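Inositol 2-dehydrogenase/D-chiro-inositol 3-dehydrogenase (Lactobacillus casei, PDB 4MIO) oxidises myo-inositol to 2-keto-myo-inositol and D-chiro-inositol to 1-keto-D-chiro-inositol, passing the hydride to NAD(+). Local coordinates at residues F92-K97 / T284-F289; L185-T190 / L216-G221. All blocks are in the same frame, centred on the assembly; numbering follows the deposited sequence.

Contact 1 (F92-K97 / T284-F289); sequences FIFTEK and TEVQEF. With NAI (1,4-dihydronicotinamide adenine dinucleotide), chain E.
F94 and F289 carry this contact, and they meet tightly. F94 turns an edge of its ring to the face of F289, the centroids 5.5 Å apart and the planes at 67°, a T-shaped pair. Its CB also sits over the middle of the same F289 face, 3.8 Å from the centroid, as a CH-pi contact. With chi1 of F94 at -175°, CG lies anti to the backbone N, and the ring runs out from the strand to reach the helix. F289 in turn pushes its CZ against the strand backbone, 3.7 Å from F94 N, and against F92 CB at 3.9 Å.

One helical turn earlier E285 touches only at the rim of the F94 ring, CD to CZ 3.7 Å, the two planes steeply inclined. The looseness lies beside it: V286 CG2 only grazes F94 CZ at 4.5 Å, and the carboxylates of E96 and E285 come near without bonding, OE2 to OE2 4.4 Å. This closeness of like charges is probably eased by H17, whose NE2 is hydrogen-bonded to E96 OE2. The other oxygen, E96 OE1, accepts a hydrogen bond from the carboxamide N7N of NAI, 3.0 Å away, which brings segment 92-97 up to the nicotinamide end of the cofactor. Neither end of the contact is a solvent side, since all the touching residues are buried.

Strand 92-95 belongs to the parallel Rossmann sheet, between strands 69-72 and 121-123, and residues 284-289 of helix 279-294, in the C-terminal family region, run nearly antiparallel to it, the two axes at 171°. F71 stacks on F94, while F289 also packs on A69 and Q122.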
loop_
_atom_site.group_PDB
_atom_site.type_symbol
_atom_site.label_atom_id
_atom_site.label_comp_id
_atom_site.label_asym_id
_atom_site.label_seq_id
_atom_site.Cartn_x
_atom_site.Cartn_y
_atom_site.Cartn_z
ATOM N N PHE A 92 2.597 -18.500 41.418
ATOM C CA PHE A 92 2.997 -17.709 40.289
ATOM C C PHE A 92 2.126 -16.423 40.275
ATOM O O PHE A 92 1.010 -16.432 40.711
ATOM C CB PHE A 92 2.817 -18.523 38.991
ATOM C CG PHE A 92 3.840 -19.618 38.806
ATOM C CD1 PHE A 92 5.020 -19.380 38.191
ATOM C CD2 PHE A 92 3.570 -20.888 39.207
ATOM C CE1 PHE A 92 5.931 -20.379 38.011
ATOM C CE2 PHE A 92 4.451 -21.861 39.000
ATOM C CZ PHE A 92 5.647 -21.603 38.428
ATOM N N ILE A 93 2.699 -15.358 39.747
ATOM C CA ILE A 93 2.076 -14.062 39.799
ATOM C C ILE A 93 2.070 -13.372 38.412
ATOM O O ILE A 93 3.094 -13.137 37.853
ATOM C CB ILE A 93 2.826 -13.180 40.770
ATOM C CG1 ILE A 93 2.866 -13.820 42.155
ATOM C CG2 ILE A 93 2.218 -11.790 40.814
ATOM C CD1 ILE A 93 3.845 -13.231 43.049
ATOM N N PHE A 94 0.883 -13.103 37.919
ATOM C CA PHE A 94 0.688 -12.245 36.760
ATOM C C PHE A 94 0.082 -10.931 37.258
ATOM O O PHE A 94 -1.006 -10.890 37.722
ATOM C CB PHE A 94 -0.246 -12.878 35.728
ATOM C CG PHE A 94 -0.383 -12.071 34.438
ATOM C CD1 PHE A 94 -1.262 -11.021 34.354
ATOM C CD2 PHE A 94 0.385 -12.355 33.344
ATOM C CE1 PHE A 94 -1.370 -10.294 33.223
ATOM C CE2 PHE A 94 0.268 -11.594 32.201
ATOM C CZ PHE A 94 -0.606 -10.590 32.148
ATOM N N THR A 95 0.868 -9.880 37.177
ATOM C CA THR A 95 0.372 -8.568 37.511
ATOM C C THR A 95 0.230 -7.712 36.262
ATOM O O THR A 95 1.102 -7.670 35.454
ATOM C CB THR A 95 1.245 -7.836 38.542
ATOM O OG1 THR A 95 0.663 -6.602 38.902
ATOM C CG2 THR A 95 2.628 -7.629 38.046
ATOM N N GLU A 96 -0.893 -7.057 36.157
ATOM C CA GLU A 96 -1.025 -6.033 35.160
ATOM C C GLU A 96 -0.012 -4.940 35.422
ATOM O O GLU A 96 0.459 -4.794 36.509
ATOM C CB GLU A 96 -2.458 -5.486 35.103
ATOM C CG GLU A 96 -3.363 -6.173 34.107
ATOM C CD GLU A 96 -2.807 -6.167 32.694
ATOM O OE1 GLU A 96 -1.932 -5.339 32.423
ATOM O OE2 GLU A 96 -3.251 -6.963 31.900
ATOM N N LYS A 97 0.322 -4.182 34.378
ATOM C CA LYS A 97 1.084 -2.964 34.560
ATOM C C LYS A 97 0.269 -1.994 35.427
ATOM O O LYS A 97 -0.917 -2.039 35.421
ATOM C CB LYS A 97 1.432 -2.323 33.220
ATOM C CG LYS A 97 0.297 -2.236 32.292
ATOM C CD LYS A 97 -0.006 -0.875 31.775
ATOM C CE LYS A 97 -0.400 0.065 32.846
ATOM N NZ LYS A 97 -1.424 1.036 32.469
ATOM N N THR A 284 -2.327 -14.082 23.740
ATOM C CA THR A 284 -1.051 -14.760 23.632
ATOM C C THR A 284 -0.249 -14.641 24.926
ATOM O O THR A 284 0.352 -15.583 25.363
ATOM C CB THR A 284 -0.254 -14.210 22.459
ATOM O OG1 THR A 284 -0.955 -14.477 21.264
ATOM C CG2 THR A 284 1.092 -14.877 22.353
ATOM N N GLU A 285 -0.270 -13.470 25.507
ATOM C CA GLU A 285 0.456 -13.251 26.733
ATOM C C GLU A 285 -0.041 -14.118 27.880
ATOM O O GLU A 285 0.734 -14.701 28.576
ATOM C CB GLU A 285 0.477 -11.755 27.086
ATOM C CG GLU A 285 -0.121 -11.355 28.359
ATOM C CD GLU A 285 -0.263 -9.855 28.583
ATOM O OE1 GLU A 285 0.751 -9.188 28.699
ATOM O OE2 GLU A 285 -1.398 -9.393 28.698
ATOM N N VAL A 286 -1.336 -14.185 28.053
ATOM C CA VAL A 286 -1.915 -14.941 29.120
ATOM C C VAL A 286 -1.779 -16.424 28.869
ATOM O O VAL A 286 -1.515 -17.166 29.765
ATOM C CB VAL A 286 -3.388 -14.531 29.332
ATOM C CG1 VAL A 286 -4.092 -15.445 30.295
ATOM C CG2 VAL A 286 -3.442 -13.147 29.804
ATOM N N GLN A 287 -1.927 -16.831 27.612
ATOM C CA GLN A 287 -1.790 -18.234 27.307
ATOM C C GLN A 287 -0.388 -18.701 27.586
ATOM O O GLN A 287 -0.200 -19.777 28.054
ATOM C CB GLN A 287 -2.152 -18.538 25.868
ATOM C CG GLN A 287 -2.143 -19.995 25.540
ATOM C CD GLN A 287 -3.272 -20.785 26.193
ATOM O OE1 GLN A 287 -4.402 -20.697 25.801
ATOM N NE2 GLN A 287 -2.918 -21.568 27.166
ATOM N N GLU A 288 0.581 -17.859 27.321
ATOM C CA GLU A 288 1.953 -18.249 27.575
ATOM C C GLU A 288 2.204 -18.361 29.097
ATOM O O GLU A 288 2.877 -19.255 29.533
ATOM C CB GLU A 288 2.922 -17.239 26.987
ATOM C CG GLU A 288 4.382 -17.660 27.082
ATOM C CD GLU A 288 5.302 -16.545 26.714
ATOM O OE1 GLU A 288 5.458 -15.650 27.522
ATOM O OE2 GLU A 288 5.838 -16.578 25.631
ATOM N N PHE A 289 1.653 -17.447 29.861
ATOM C CA PHE A 289 1.799 -17.496 31.309
ATOM C C PHE A 289 1.205 -18.811 31.850
ATOM O O PHE A 289 1.828 -19.492 32.604
ATOM C CB PHE A 289 1.153 -16.280 31.961
ATOM C CG PHE A 289 1.178 -16.294 33.454
ATOM C CD1 PHE A 289 2.309 -15.951 34.125
ATOM C CD2 PHE A 289 0.071 -16.665 34.171
ATOM C CE1 PHE A 289 2.336 -15.968 35.502
ATOM C CE2 PHE A 289 0.113 -16.677 35.562
ATOM C CZ PHE A 289 1.237 -16.331 36.202
HETATM P PA NAI E . -11.012 -0.820 37.171
HETATM O O1A NAI E . -11.079 0.304 38.056
HETATM O O2A NAI E . -12.068 -1.116 36.311
HETATM O O5B NAI E . -10.883 -2.113 38.035
HETATM C C5B NAI E . -10.093 -2.239 39.148
HETATM C C4B NAI E . -10.760 -3.152 40.184
HETATM O O4B NAI E . -9.908 -3.354 41.278
HETATM C C3B NAI E . -11.975 -2.517 40.835
HETATM O O3B NAI E . -13.034 -3.394 40.779
HETATM C C2B NAI E . -11.553 -2.210 42.246
HETATM O O2B NAI E . -12.633 -2.206 43.144
HETATM C C1B NAI E . -10.609 -3.325 42.518
HETATM N N9A NAI E . -9.611 -3.002 43.509
HETATM C C8A NAI E . -9.015 -1.865 43.710
HETATM N N7A NAI E . -8.089 -1.970 44.645
HETATM C C5A NAI E . -8.107 -3.213 45.075
HETATM C C6A NAI E . -7.402 -4.012 46.060
HETATM N N6A NAI E . -6.456 -3.543 46.845
HETATM N N1A NAI E . -7.717 -5.295 46.136
HETATM C C2A NAI E . -8.637 -5.822 45.407
HETATM N N3A NAI E . -9.329 -5.161 44.513
HETATM C C4A NAI E . -9.093 -3.876 44.307
HETATM O O3 NAI E . -9.603 -0.643 36.448
HETATM P PN NAI E . -9.004 -1.551 35.247
HETATM O O1N NAI E . -9.106 -0.829 33.990
HETATM O O2N NAI E . -9.639 -2.828 35.226
HETATM O O5D NAI E . -7.506 -1.626 35.477
HETATM C C5D NAI E . -6.970 -2.544 36.392
HETATM C C4D NAI E . -5.484 -2.670 36.176
HETATM O O4D NAI E . -5.279 -3.139 34.866
HETATM C C3D NAI E . -4.785 -1.345 36.234
HETATM O O3D NAI E . -3.531 -1.585 36.803
HETATM C C2D NAI E . -4.636 -0.972 34.775
HETATM O O2D NAI E . -3.501 -0.200 34.674
HETATM C C1D NAI E . -4.371 -2.322 34.171
HETATM N N1N NAI E . -4.655 -2.314 32.741
HETATM C C2N NAI E . -3.761 -2.682 31.847
HETATM C C3N NAI E . -3.999 -2.656 30.492
HETATM C C7N NAI E . -2.941 -3.067 29.490
HETATM O O7N NAI E . -3.055 -2.701 28.364
HETATM N N7N NAI E . -1.946 -3.797 29.907
HETATM C C4N NAI E . -5.339 -2.273 29.976
HETATM C C5N NAI E . -6.221 -1.934 31.058
HETATM C C6N NAI E . -5.834 -1.990 32.359
#

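Contact 2 (L185-T190 / L216-G221). With SO4 (sulfate ion), chain B.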
loop_
_atom_site.group_PDB
_atom_site.type_symbol
_atom_site.label_atom_id
_atom_site.label_comp_id
_atom_site.label_asym_id
_atom_site.label_seq_id
_atom_site.Cartn_x
_atom_site.Cartn_y
_atom_site.Cartn_z
ATOM N N LEU A 185 15.237 -3.151 20.970
ATOM C CA LEU A 185 16.590 -2.783 20.652
ATOM C C LEU A 185 17.685 -3.577 21.425
ATOM O O LEU A 185 18.815 -3.452 21.122
ATOM C CB LEU A 185 16.777 -1.289 20.931
ATOM C CG LEU A 185 15.951 -0.316 20.096
ATOM C CD1 LEU A 185 16.055 1.050 20.635
ATOM C CD2 LEU A 185 16.385 -0.367 18.644
ATOM N N ASP A 186 17.262 -4.386 22.364
ATOM C CA ASP A 186 18.166 -5.043 23.321
ATOM C C ASP A 186 19.195 -4.043 23.873
ATOM O O ASP A 186 20.350 -4.271 23.815
ATOM C CB ASP A 186 18.840 -6.237 22.680
ATOM C CG ASP A 186 19.594 -7.103 23.670
ATOM O OD1 ASP A 186 19.360 -6.936 24.885
ATOM O OD2 ASP A 186 20.423 -7.912 23.230
ATOM N N ASP A 187 18.704 -2.932 24.374
ATOM C CA ASP A 187 19.562 -1.850 24.808
ATOM C C ASP A 187 19.011 -1.248 26.096
ATOM O O ASP A 187 17.994 -1.622 26.534
ATOM C CB ASP A 187 19.704 -0.804 23.695
ATOM C CG ASP A 187 20.979 0.023 23.770
ATOM O OD1 ASP A 187 21.692 -0.065 24.750
ATOM O OD2 ASP A 187 21.239 0.754 22.818
ATOM N N GLU A 188 19.747 -0.357 26.715
ATOM C CA GLU A 188 19.312 0.288 27.939
ATOM C C GLU A 188 19.102 1.788 27.708
ATOM O O GLU A 188 19.821 2.380 26.976
ATOM C CB GLU A 188 20.366 0.092 29.017
ATOM C CG GLU A 188 20.829 -1.332 29.200
ATOM C CD GLU A 188 22.126 -1.421 30.028
ATOM O OE1 GLU A 188 22.541 -2.551 30.356
ATOM O OE2 GLU A 188 22.714 -0.370 30.344
ATOM N N TYR A 189 18.130 2.361 28.379
ATOM C CA TYR A 189 17.878 3.780 28.285
ATOM C C TYR A 189 18.901 4.592 29.070
ATOM O O TYR A 189 19.297 4.199 30.140
ATOM C CB TYR A 189 16.489 4.125 28.825
ATOM C CG TYR A 189 15.332 3.457 28.124
ATOM C CD1 TYR A 189 15.321 3.306 26.754
ATOM C CD2 TYR A 189 14.243 3.007 28.815
ATOM C CE1 TYR A 189 14.281 2.703 26.125
ATOM C CE2 TYR A 189 13.216 2.418 28.183
ATOM C CZ TYR A 189 13.231 2.267 26.815
ATOM O OH TYR A 189 12.204 1.672 26.172
ATOM N N THR A 190 19.256 5.741 28.528
ATOM C CA THR A 190 20.135 6.675 29.193
ATOM C C THR A 190 19.479 8.021 29.500
ATOM O O THR A 190 19.996 8.766 30.278
ATOM C CB THR A 190 21.421 6.892 28.415
ATOM O OG1 THR A 190 21.147 7.277 27.079
ATOM C CG2 THR A 190 22.264 5.616 28.403
ATOM N N LEU A 216 13.758 9.439 23.757
ATOM C CA LEU A 216 14.598 8.591 24.585
ATOM C C LEU A 216 15.929 8.290 23.913
ATOM O O LEU A 216 15.983 8.197 22.729
ATOM C CB LEU A 216 13.933 7.259 24.914
ATOM C CG LEU A 216 12.659 7.238 25.729
ATOM C CD1 LEU A 216 11.453 7.606 24.894
ATOM C CD2 LEU A 216 12.430 5.893 26.368
ATOM N N THR A 217 16.970 8.178 24.700
ATOM C CA THR A 217 18.254 7.805 24.193
ATOM C C THR A 217 18.656 6.485 24.841
ATOM O O THR A 217 18.243 6.197 25.896
ATOM C CB THR A 217 19.319 8.862 24.439
ATOM O OG1 THR A 217 19.499 9.033 25.826
ATOM C CG2 THR A 217 18.879 10.187 23.845
ATOM N N THR A 218 19.448 5.711 24.111
ATOM C CA THR A 218 19.935 4.466 24.613
ATOM C C THR A 218 21.459 4.502 24.711
ATOM O O THR A 218 22.107 5.361 24.225
ATOM C CB THR A 218 19.529 3.262 23.724
ATOM O OG1 THR A 218 20.290 3.238 22.528
ATOM C CG2 THR A 218 18.088 3.277 23.420
ATOM N N LYS A 219 21.981 3.493 25.407
ATOM C CA LYS A 219 23.389 3.403 25.628
ATOM C C LYS A 219 24.197 3.288 24.366
ATOM O O LYS A 219 25.262 3.835 24.266
ATOM C CB LYS A 219 23.679 2.228 26.555
ATOM C CG LYS A 219 25.122 2.038 26.890
ATOM C CD LYS A 219 25.332 0.874 27.843
ATOM C CE LYS A 219 26.791 0.680 28.214
ATOM N NZ LYS A 219 27.002 -0.505 29.116
ATOM N N LYS A 220 23.681 2.563 23.396
ATOM C CA LYS A 220 24.363 2.491 22.114
ATOM C C LYS A 220 24.174 3.732 21.231
ATOM O O LYS A 220 24.810 3.882 20.259
ATOM C CB LYS A 220 24.005 1.224 21.368
ATOM C CG LYS A 220 24.548 -0.020 21.997
ATOM C CD LYS A 220 24.151 -1.276 21.221
ATOM C CE LYS A 220 24.887 -2.494 21.738
ATOM N NZ LYS A 220 24.565 -3.709 21.005
ATOM N N GLY A 221 23.307 4.619 21.656
ATOM C CA GLY A 221 23.148 5.889 21.006
ATOM C C GLY A 221 21.894 6.031 20.143
ATOM O O GLY A 221 21.689 7.033 19.553
HETATM S S SO4 B . 24.084 -3.014 17.393
HETATM O O1 SO4 B . 23.765 -3.590 16.154
HETATM O O2 SO4 B . 23.099 -2.029 17.752
HETATM O O3 SO4 B . 25.408 -2.463 17.338
HETATM O O4 SO4 B . 24.037 -4.055 18.364
HETATM O O HOH W 1 21.948 -4.227 21.298
HETATM O O HOH W 2 23.489 7.654 25.494
#
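The Y189 ring has L216 CD2 almost straight above the centre of one face, a CH-pi contact 3.7 Å from the centroid. T217 O and T218 CG2 lie at its edge, H182 meets it with planes at about 90°, and its hydroxyl is hydrogen-bonded to I178 O. The carboxylate of D187 is the other flat group. K220 N reaches OD2 on its syn lone pair at 3.1 Å, whereas T218 OG1 donates to the same D187 OD2 at 2.7 Å from above the plane, 56° out of it. Chi1 of D187, -155°, places CG roughly anti to N and carries the carboxylate over to the turn; D187 OD1 meanwhile accepts from the amide of E188, the next residue.

Here strands 189-195 and 212-218 pair antiparallel in the mixed sheet of the C-terminal domain, Y189 and T218 forming a non-hydrogen-bonded pair. A Schellman motif with D186 as C-prime residue ends helix 168-185 just before the first strand, and a type I turn from T218 to G221 leads out of the second. With an alanine at D187 the T218 hydroxyl and the K220 amide are likely to be left without the acceptor they share, and the E188 amide without OD1.

Backbone bonds continue the pairing: K219 N to E188 O, and T190 N to T217 O at 2.9 Å. T190 OG1 and T217 OG1 are hydrogen-bonded at 2.7 Å. Toward the exposed end, K220 NZ donates at 2.7 Å to O4 of a sulfate, probably from the crystallisation liquor, to which R198 NH1 of the second subunit is also hydrogen-bonded.

How the contacts relate
From the N terminus the chain lays down most of the Rossmann sheet up to strand 92-95, the first half of contact 1. It adds that sheet's last strand, 121-123, then runs through helix 168-185 into 185-190, the first half of contact 2, and after 25 residues without helix that contact closes with 216-221. The second half of contact 1, on helix 279-294, comes much later, so the small loop of contact 2 is nested within the large one of contact 1. Contact 1 ties the nucleotide-binding sheet to a C-terminal helix, whereas contact 2 joins two neighbouring strands of the C-terminal mixed sheet. They do not touch: their centres are 26 Å apart and their nearest atoms about 13 Å.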